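Local atomic coordinates of D-alanyl-D-alanine carboxypeptidase (Vibrio cholerae, PDB entry 5TR7), a protein that probably removes the C-terminal D-alanine from peptidoglycan precursor peptides, as a penicillin-binding serine carboxypeptidase of the S11 family. Residues Q5-H17 / G219-D231. Residues are numbered along the deposited sequence; the frame is centred on the assembly and turned at random.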
ATOM      1  N   GLN A   5     -10.739 -20.445  -8.705  1.00 77.86           N
ATOM      2  CA  GLN A   5     -11.651 -19.825  -7.785  1.00 76.73           C
ATOM      3  C   GLN A   5     -10.828 -19.344  -6.664  1.00 68.11           C
ATOM      4  O   GLN A   5      -9.945 -20.037  -6.179  1.00 70.95           O
ATOM      5  CB  GLN A   5     -12.783 -20.744  -7.367  1.00 87.76           C
ATOM      6  CG  GLN A   5     -13.634 -20.974  -8.610  1.00 98.45           C
ATOM      7  CD  GLN A   5     -15.045 -21.455  -8.342  1.00103.76           C
ATOM      8  OE1 GLN A   5     -15.516 -21.473  -7.199  1.00101.33           O
ATOM      9  NE2 GLN A   5     -15.738 -21.827  -9.406  1.00102.03           N
ATOM     10  N   ILE A   6     -11.107 -18.109  -6.285  1.00 61.79           N
ATOM     11  CA  ILE A   6     -10.374 -17.425  -5.278  1.00 59.08           C
ATOM     12  C   ILE A   6     -11.329 -17.096  -4.200  1.00 56.77           C
ATOM     13  O   ILE A   6     -12.378 -16.597  -4.490  1.00 60.16           O
ATOM     14  CB  ILE A   6      -9.790 -16.125  -5.914  1.00 68.81           C
ATOM     15  CG1 ILE A   6      -8.828 -16.440  -7.074  1.00 62.54           C
ATOM     16  CG2 ILE A   6      -9.115 -15.229  -4.896  1.00 71.51           C
ATOM     17  CD1 ILE A   6      -7.660 -17.313  -6.722  1.00 61.69           C
ATOM     18  N   ALA A   7     -11.021 -17.409  -2.963  1.00 64.03           N
ATOM     19  CA  ALA A   7     -11.956 -17.130  -1.845  1.00 60.88           C
ATOM     20  C   ALA A   7     -11.776 -15.664  -1.405  1.00 58.87           C
ATOM     21  O   ALA A   7     -11.115 -15.366  -0.414  1.00 55.48           O
ATOM     22  CB  ALA A   7     -11.675 -18.090  -0.686  1.00 55.06           C
ATOM     23  N   ALA A   8     -12.370 -14.734  -2.142  1.00 59.38           N
ATOM     24  CA  ALA A   8     -12.214 -13.342  -1.821  1.00 57.44           C
ATOM     25  C   ALA A   8     -13.395 -12.597  -2.370  1.00 56.94           C
ATOM     26  O   ALA A   8     -13.953 -13.012  -3.345  1.00 56.15           O
ATOM     27  CB  ALA A   8     -10.916 -12.816  -2.451  1.00 59.64           C
ATOM     28  N   LYS A   9     -13.748 -11.463  -1.782  1.00 52.32           N
ATOM     29  CA  LYS A   9     -14.899 -10.695  -2.262  1.00 64.17           C
ATOM     30  C   LYS A   9     -14.635 -10.014  -3.627  1.00 56.78           C
ATOM     31  O   LYS A   9     -15.541  -9.868  -4.438  1.00 62.60           O
ATOM     32  CB  LYS A   9     -15.297  -9.711  -1.191  1.00 74.77           C
ATOM     33  CG  LYS A   9     -16.599  -8.949  -1.420  1.00 86.17           C
ATOM     34  CD  LYS A   9     -16.650  -7.781  -0.451  1.00102.64           C
ATOM     35  CE  LYS A   9     -17.876  -6.905  -0.587  1.00105.52           C
ATOM     36  NZ  LYS A   9     -17.673  -5.712   0.292  1.00111.01           N
ATOM     37  N   GLY A  10     -13.398  -9.638  -3.891  1.00 54.99           N
ATOM     38  CA  GLY A  10     -13.021  -9.066  -5.171  1.00 58.65           C
ATOM     39  C   GLY A  10     -11.538  -9.285  -5.459  1.00 52.33           C
ATOM     40  O   GLY A  10     -10.746  -9.330  -4.543  1.00 52.26           O
ATOM     41  N   TYR A  11     -11.161  -9.441  -6.715  1.00 52.50           N
ATOM     42  CA  TYR A  11      -9.749  -9.544  -7.033  1.00 54.48           C
ATOM     43  C   TYR A  11      -9.473  -9.174  -8.439  1.00 53.22           C
ATOM     44  O   TYR A  11     -10.388  -9.079  -9.269  1.00 54.05           O
ATOM     45  CB  TYR A  11      -9.222 -10.960  -6.783  1.00 55.56           C
ATOM     46  CG  TYR A  11      -9.849 -12.053  -7.652  1.00 61.12           C
ATOM     47  CD1 TYR A  11      -9.357 -12.338  -8.927  1.00 70.77           C
ATOM     48  CD2 TYR A  11     -10.912 -12.823  -7.190  1.00 63.10           C
ATOM     49  CE1 TYR A  11      -9.901 -13.360  -9.697  1.00 72.83           C
ATOM     50  CE2 TYR A  11     -11.456 -13.840  -7.953  1.00 65.01           C
ATOM     51  CZ  TYR A  11     -10.933 -14.106  -9.199  1.00 71.29           C
ATOM     52  OH  TYR A  11     -11.456 -15.115  -9.967  1.00 75.50           O
ATOM     53  N   VAL A  12      -8.193  -8.895  -8.673  1.00 54.31           N
ATOM     54  CA  VAL A  12      -7.705  -8.634 -10.010  1.00 51.98           C
ATOM     55  C   VAL A  12      -6.306  -9.147 -10.133  1.00 49.31           C
ATOM     56  O   VAL A  12      -5.540  -9.086  -9.181  1.00 58.06           O
ATOM     57  CB  VAL A  12      -7.841  -7.179 -10.463  1.00 62.44           C
ATOM     58  CG1 VAL A  12      -7.090  -6.255  -9.573  1.00 71.60           C
ATOM     59  CG2 VAL A  12      -7.304  -7.038 -11.879  1.00 67.79           C
ATOM     60  N   LEU A  13      -5.973  -9.686 -11.286  1.00 51.64           N
ATOM     61  CA  LEU A  13      -4.644 -10.159 -11.542  1.00 49.60           C
ATOM     62  C   LEU A  13      -4.247  -9.451 -12.791  1.00 51.08           C
ATOM     63  O   LEU A  13      -4.919  -9.537 -13.765  1.00 57.97           O
ATOM     64  CB  LEU A  13      -4.640 -11.652 -11.754  1.00 55.14           C
ATOM     65  CG  LEU A  13      -3.344 -12.248 -12.254  1.00 61.17           C
ATOM     66  CD1 LEU A  13      -2.193 -11.801 -11.407  1.00 67.73           C
ATOM     67  CD2 LEU A  13      -3.426 -13.750 -12.283  1.00 61.52           C
ATOM     68  N   MET A  14      -3.136  -8.756 -12.762  1.00 54.51           N
ATOM     69  CA  MET A  14      -2.701  -7.965 -13.895  1.00 54.88           C
ATOM     70  C   MET A  14      -1.285  -8.228 -14.287  1.00 49.79           C
ATOM     71  O   MET A  14      -0.411  -8.369 -13.435  1.00 59.63           O
ATOM     72  CB  MET A  14      -2.852  -6.488 -13.517  1.00 52.81           C
ATOM     73  CG  MET A  14      -2.293  -5.484 -14.503  1.00 68.13           C
ATOM     74  SD  MET A  14      -2.425  -3.793 -13.911  1.00 64.92           S
ATOM     75  CE  MET A  14      -4.152  -3.480 -14.252  1.00 68.05           C
ATOM     76  N   ASP A  15      -1.072  -8.315 -15.586  1.00 53.28           N
ATOM     77  CA  ASP A  15       0.283  -8.414 -16.131  1.00 58.99           C
ATOM     78  C   ASP A  15       0.914  -7.009 -15.979  1.00 56.30           C
ATOM     79  O   ASP A  15       0.387  -6.045 -16.501  1.00 53.87           O
ATOM     80  CB  ASP A  15       0.226  -8.814 -17.616  1.00 59.95           C
ATOM     81  CG  ASP A  15       1.520  -8.542 -18.352  1.00 62.62           C
ATOM     82  OD1 ASP A  15       2.623  -8.699 -17.796  1.00 54.86           O
ATOM     83  OD2 ASP A  15       1.418  -8.118 -19.508  1.00 67.89           O
ATOM     84  N   TYR A  16       2.033  -6.916 -15.274  1.00 54.85           N
ATOM     85  CA  TYR A  16       2.693  -5.663 -15.044  1.00 46.72           C
ATOM     86  C   TYR A  16       3.130  -5.016 -16.321  1.00 51.65           C
ATOM     87  O   TYR A  16       3.063  -3.807 -16.416  1.00 55.74           O
ATOM     88  CB  TYR A  16       3.946  -5.791 -14.130  1.00 51.03           C
ATOM     89  CG  TYR A  16       4.794  -4.532 -14.096  1.00 51.51           C
ATOM     90  CD1 TYR A  16       4.547  -3.526 -13.154  1.00 53.98           C
ATOM     91  CD2 TYR A  16       5.838  -4.337 -14.990  1.00 54.29           C
ATOM     92  CE1 TYR A  16       5.290  -2.374 -13.152  1.00 49.23           C
ATOM     93  CE2 TYR A  16       6.612  -3.178 -14.959  1.00 54.26           C
ATOM     94  CZ  TYR A  16       6.319  -2.203 -14.037  1.00 51.27           C
ATOM     95  OH  TYR A  16       7.028  -0.998 -13.995  1.00 52.96           O
ATOM     96  N   HIS A  17       3.633  -5.787 -17.284  1.00 51.49           N
ATOM     97  CA  HIS A  17       4.164  -5.205 -18.520  1.00 58.75           C
ATOM     98  C   HIS A  17       3.128  -4.464 -19.386  1.00 62.07           C
ATOM     99  O   HIS A  17       3.270  -3.278 -19.637  1.00 60.23           O
ATOM    100  CB  HIS A  17       4.912  -6.249 -19.366  1.00 60.81           C
ATOM    101  CG  HIS A  17       5.991  -6.971 -18.605  1.00 65.23           C
ATOM    102  ND1 HIS A  17       6.955  -6.304 -17.861  1.00 64.64           N
ATOM    103  CD2 HIS A  17       6.275  -8.292 -18.479  1.00 68.52           C
ATOM    104  CE1 HIS A  17       7.749  -7.188 -17.270  1.00 61.28           C
ATOM    105  NE2 HIS A  17       7.352  -8.397 -17.618  1.00 68.61           N
ATOM    106  N   GLY A 219      11.172 -15.488 -13.973  1.00 64.13           N
ATOM    107  CA  GLY A 219      11.739 -15.326 -15.279  1.00 67.62           C
ATOM    108  C   GLY A 219      11.602 -13.877 -15.698  1.00 61.88           C
ATOM    109  O   GLY A 219      11.922 -12.974 -14.937  1.00 64.66           O
ATOM    110  N   ASN A 220      11.109 -13.662 -16.919  1.00 60.90           N
ATOM    111  CA  ASN A 220      10.881 -12.336 -17.412  1.00 57.51           C
ATOM    112  C   ASN A 220       9.516 -11.821 -17.134  1.00 58.70           C
ATOM    113  O   ASN A 220       9.157 -10.759 -17.667  1.00 66.88           O
ATOM    114  CB  ASN A 220      11.098 -12.291 -18.926  1.00 59.81           C
ATOM    115  CG  ASN A 220      12.549 -12.336 -19.289  1.00 64.80           C
ATOM    116  OD1 ASN A 220      13.450 -12.506 -18.417  1.00 74.19           O
ATOM    117  ND2 ASN A 220      12.806 -12.211 -20.531  1.00 66.19           N
ATOM    118  N   MET A 221       8.769 -12.499 -16.249  1.00 61.18           N
ATOM    119  CA  MET A 221       7.425 -12.063 -15.947  1.00 58.74           C
ATOM    120  C   MET A 221       7.301 -11.302 -14.657  1.00 55.71           C
ATOM    121  O   MET A 221       8.061 -11.528 -13.726  1.00 57.57           O
ATOM    122  CB  MET A 221       6.504 -13.276 -15.862  1.00 57.66           C
ATOM    123  CG  MET A 221       6.399 -14.066 -17.160  1.00 68.33           C
ATOM    124  SD  MET A 221       5.417 -15.582 -16.992  1.00 72.72           S
ATOM    125  CE  MET A 221       6.544 -16.810 -16.266  1.00 72.86           C
ATOM    126  N   ARG A 222       6.343 -10.385 -14.630  1.00 53.31           N
ATOM    127  CA  ARG A 222       5.999  -9.675 -13.419  1.00 48.84           C
ATOM    128  C   ARG A 222       4.513  -9.520 -13.408  1.00 50.34           C
ATOM    129  O   ARG A 222       3.886  -9.097 -14.425  1.00 48.82           O
ATOM    130  CB  ARG A 222       6.660  -8.333 -13.215  1.00 53.31           C
ATOM    131  CG  ARG A 222       6.176  -7.661 -11.903  1.00 50.91           C
ATOM    132  CD  ARG A 222       6.755  -6.282 -11.605  1.00 51.49           C
ATOM    133  NE  ARG A 222       8.111  -6.302 -11.042  1.00 45.18           N
ATOM    134  CZ  ARG A 222       8.401  -6.525  -9.780  1.00 44.84           C
ATOM    135  NH1 ARG A 222       9.635  -6.507  -9.428  1.00 43.82           N
ATOM    136  NH2 ARG A 222       7.461  -6.837  -8.861  1.00 49.80           N
ATOM    137  N   LEU A 223       3.935  -9.902 -12.268  1.00 48.47           N
ATOM    138  CA  LEU A 223       2.504  -9.790 -12.097  1.00 49.84           C
ATOM    139  C   LEU A 223       2.181  -8.940 -10.925  1.00 46.29           C
ATOM    140  O   LEU A 223       2.959  -8.863 -10.008  1.00 47.28           O
ATOM    141  CB  LEU A 223       1.893 -11.153 -11.834  1.00 53.85           C
ATOM    142  CG  LEU A 223       2.099 -12.238 -12.894  1.00 56.45           C
ATOM    143  CD1 LEU A 223       1.715 -13.618 -12.295  1.00 56.86           C
ATOM    144  CD2 LEU A 223       1.266 -11.900 -14.143  1.00 53.41           C
ATOM    145  N   VAL A 224       1.013  -8.301 -10.977  1.00 55.28           N
ATOM    146  CA  VAL A 224       0.477  -7.544  -9.857  1.00 50.82           C
ATOM    147  C   VAL A 224      -0.876  -8.185  -9.554  1.00 52.87           C
ATOM    148  O   VAL A 224      -1.689  -8.359 -10.458  1.00 59.79           O
ATOM    149  CB  VAL A 224       0.293  -6.078 -10.197  1.00 52.68           C
ATOM    150  CG1 VAL A 224      -0.365  -5.362  -9.035  1.00 61.37           C
ATOM    151  CG2 VAL A 224       1.634  -5.439 -10.457  1.00 58.18           C
ATOM    152  N   ALA A 225      -1.104  -8.551  -8.309  1.00 46.67           N
ATOM    153  CA  ALA A 225      -2.388  -9.120  -7.873  1.00 47.44           C
ATOM    154  C   ALA A 225      -2.982  -8.370  -6.697  1.00 48.23           C
ATOM    155  O   ALA A 225      -2.266  -7.789  -5.866  1.00 45.53           O
ATOM    156  CB  ALA A 225      -2.225 -10.580  -7.482  1.00 49.80           C
ATOM    157  N   VAL A 226      -4.296  -8.257  -6.718  1.00 46.47           N
ATOM    158  CA  VAL A 226      -4.999  -7.607  -5.623  1.00 53.20           C
ATOM    159  C   VAL A 226      -6.085  -8.584  -5.172  1.00 51.23           C
ATOM    160  O   VAL A 226      -6.845  -9.119  -5.998  1.00 55.19           O
ATOM    161  CB  VAL A 226      -5.684  -6.313  -6.108  1.00 51.32           C
ATOM    162  CG1 VAL A 226      -6.451  -5.667  -4.990  1.00 57.18           C
ATOM    163  CG2 VAL A 226      -4.660  -5.379  -6.694  1.00 51.40           C
ATOM    164  N   VAL A 227      -6.140  -8.830  -3.876  1.00 51.46           N
ATOM    165  CA  VAL A 227      -7.176  -9.739  -3.297  1.00 52.31           C
ATOM    166  C   VAL A 227      -7.821  -8.960  -2.175  1.00 48.10           C
ATOM    167  O   VAL A 227      -7.152  -8.428  -1.334  1.00 48.77           O
ATOM    168  CB  VAL A 227      -6.550 -11.081  -2.859  1.00 53.59           C
ATOM    169  CG1 VAL A 227      -7.552 -11.984  -2.210  1.00 60.67           C
ATOM    170  CG2 VAL A 227      -6.017 -11.798  -4.096  1.00 56.55           C
ATOM    171  N   MET A 228      -9.134  -8.842  -2.218  1.00 54.18           N
ATOM    172  CA  MET A 228      -9.863  -8.081  -1.197  1.00 57.76           C
ATOM    173  C   MET A 228     -10.896  -8.917  -0.525  1.00 50.68           C
ATOM    174  O   MET A 228     -11.637  -9.617  -1.177  1.00 56.73           O
ATOM    175  CB  MET A 228     -10.611  -6.889  -1.834  1.00 56.74           C
ATOM    176  CG  MET A 228      -9.696  -6.032  -2.691  1.00 62.69           C
ATOM    177  SD  MET A 228      -8.437  -5.119  -1.776  1.00 65.54           S
ATOM    178  CE  MET A 228      -9.592  -3.842  -1.112  1.00 64.92           C
ATOM    179  N   GLY A 229     -10.943  -8.811   0.790  1.00 50.45           N
ATOM    180  CA  GLY A 229     -11.980  -9.483   1.528  1.00 53.56           C
ATOM    181  C   GLY A 229     -11.832 -10.964   1.729  1.00 50.99           C
ATOM    182  O   GLY A 229     -12.760 -11.663   1.486  1.00 56.75           O
ATOM    183  N   THR A 230     -10.658 -11.420   2.151  1.00 52.71           N
ATOM    184  CA  THR A 230     -10.425 -12.842   2.508  1.00 50.81           C
ATOM    185  C   THR A 230     -10.761 -13.008   3.978  1.00 57.51           C
ATOM    186  O   THR A 230     -10.746 -12.065   4.767  1.00 59.69           O
ATOM    187  CB  THR A 230      -8.986 -13.316   2.305  1.00 49.43           C
ATOM    188  OG1 THR A 230      -8.087 -12.455   2.992  1.00 51.99           O
ATOM    189  CG2 THR A 230      -8.656 -13.270   0.809  1.00 55.21           C
ATOM    190  N   ASP A 231     -11.106 -14.214   4.363  1.00 60.12           N
ATOM    191  CA  ASP A 231     -11.489 -14.473   5.736  1.00 62.02           C
ATOM    192  C   ASP A 231     -10.414 -14.459   6.830  1.00 55.83           C
ATOM    193  O   ASP A 231     -10.779 -14.316   7.961  1.00 56.54           O
ATOM    194  CB  ASP A 231     -12.341 -15.752   5.763  1.00 66.53           C
ATOM    195  CG  ASP A 231     -13.749 -15.530   5.113  1.00 68.13           C
ATOM    196  OD1 ASP A 231     -14.151 -14.373   4.862  1.00 61.25           O
ATOM    197  OD2 ASP A 231     -14.487 -16.517   4.912  1.00 76.05           O
TER
HETATM  198  O   HOH W   1       4.435 -10.573 -17.155  1.00 53.48           O
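The backbone oxygen of N220 accepts a hydrogen bond from H17 NE2 at 3.0 Å. The donor lies in the carbonyl plane, while the oxygen sits 21° out of the imidazole plane. Two residues on, R222 lies across the Y16 side chain. Y16 holds its CG opposite the backbone N (chi1 169°), and its ring leads away from strand 221-230. R222 CD sits over one face of that ring, 4.0 Å from the centroid, in a CH-pi contact. Y16 N also bonds R222 O at 3.0 Å. The R222 guanidinium is bent away from the ring and reaches D198 in a salt bridge and S215 in a hydrogen bond. A water links R222 N to D15 OD1; D15 OD2 bonds S18.

From L223 to M228 the strand pairs antiparallel with 10-15. V224, V226 and M228 each exchange two backbone hydrogen bonds, with M14, V12 and G10 respectively. This joins the N-terminal strand to 221-230, the last strand in sequence and the central one of the five-stranded antiparallel sheet of the penicillin-binding, beta-lactamase-like domain.

Side chains alternate between two faces. A225 CB meets L13 CD1 at 4.1 Å on the side of L223 and V227, which is covered by helix 233-251. V226 and V12 pack on the other face, toward helix 150-163, with V12 CG1 3.7 Å from V226 CB. V227 CG1 presses tightly on A8 CB, at 3.5 Å. At M228 a classic beta bulge adds one residue on the 5-17 side: K9 and G10 both face it, and the bond from K9 N to M228 O is weak. T230 CG2 touches A7 O at 3.5 Å, while its hydroxyl bonds the backbone oxygen of Y210.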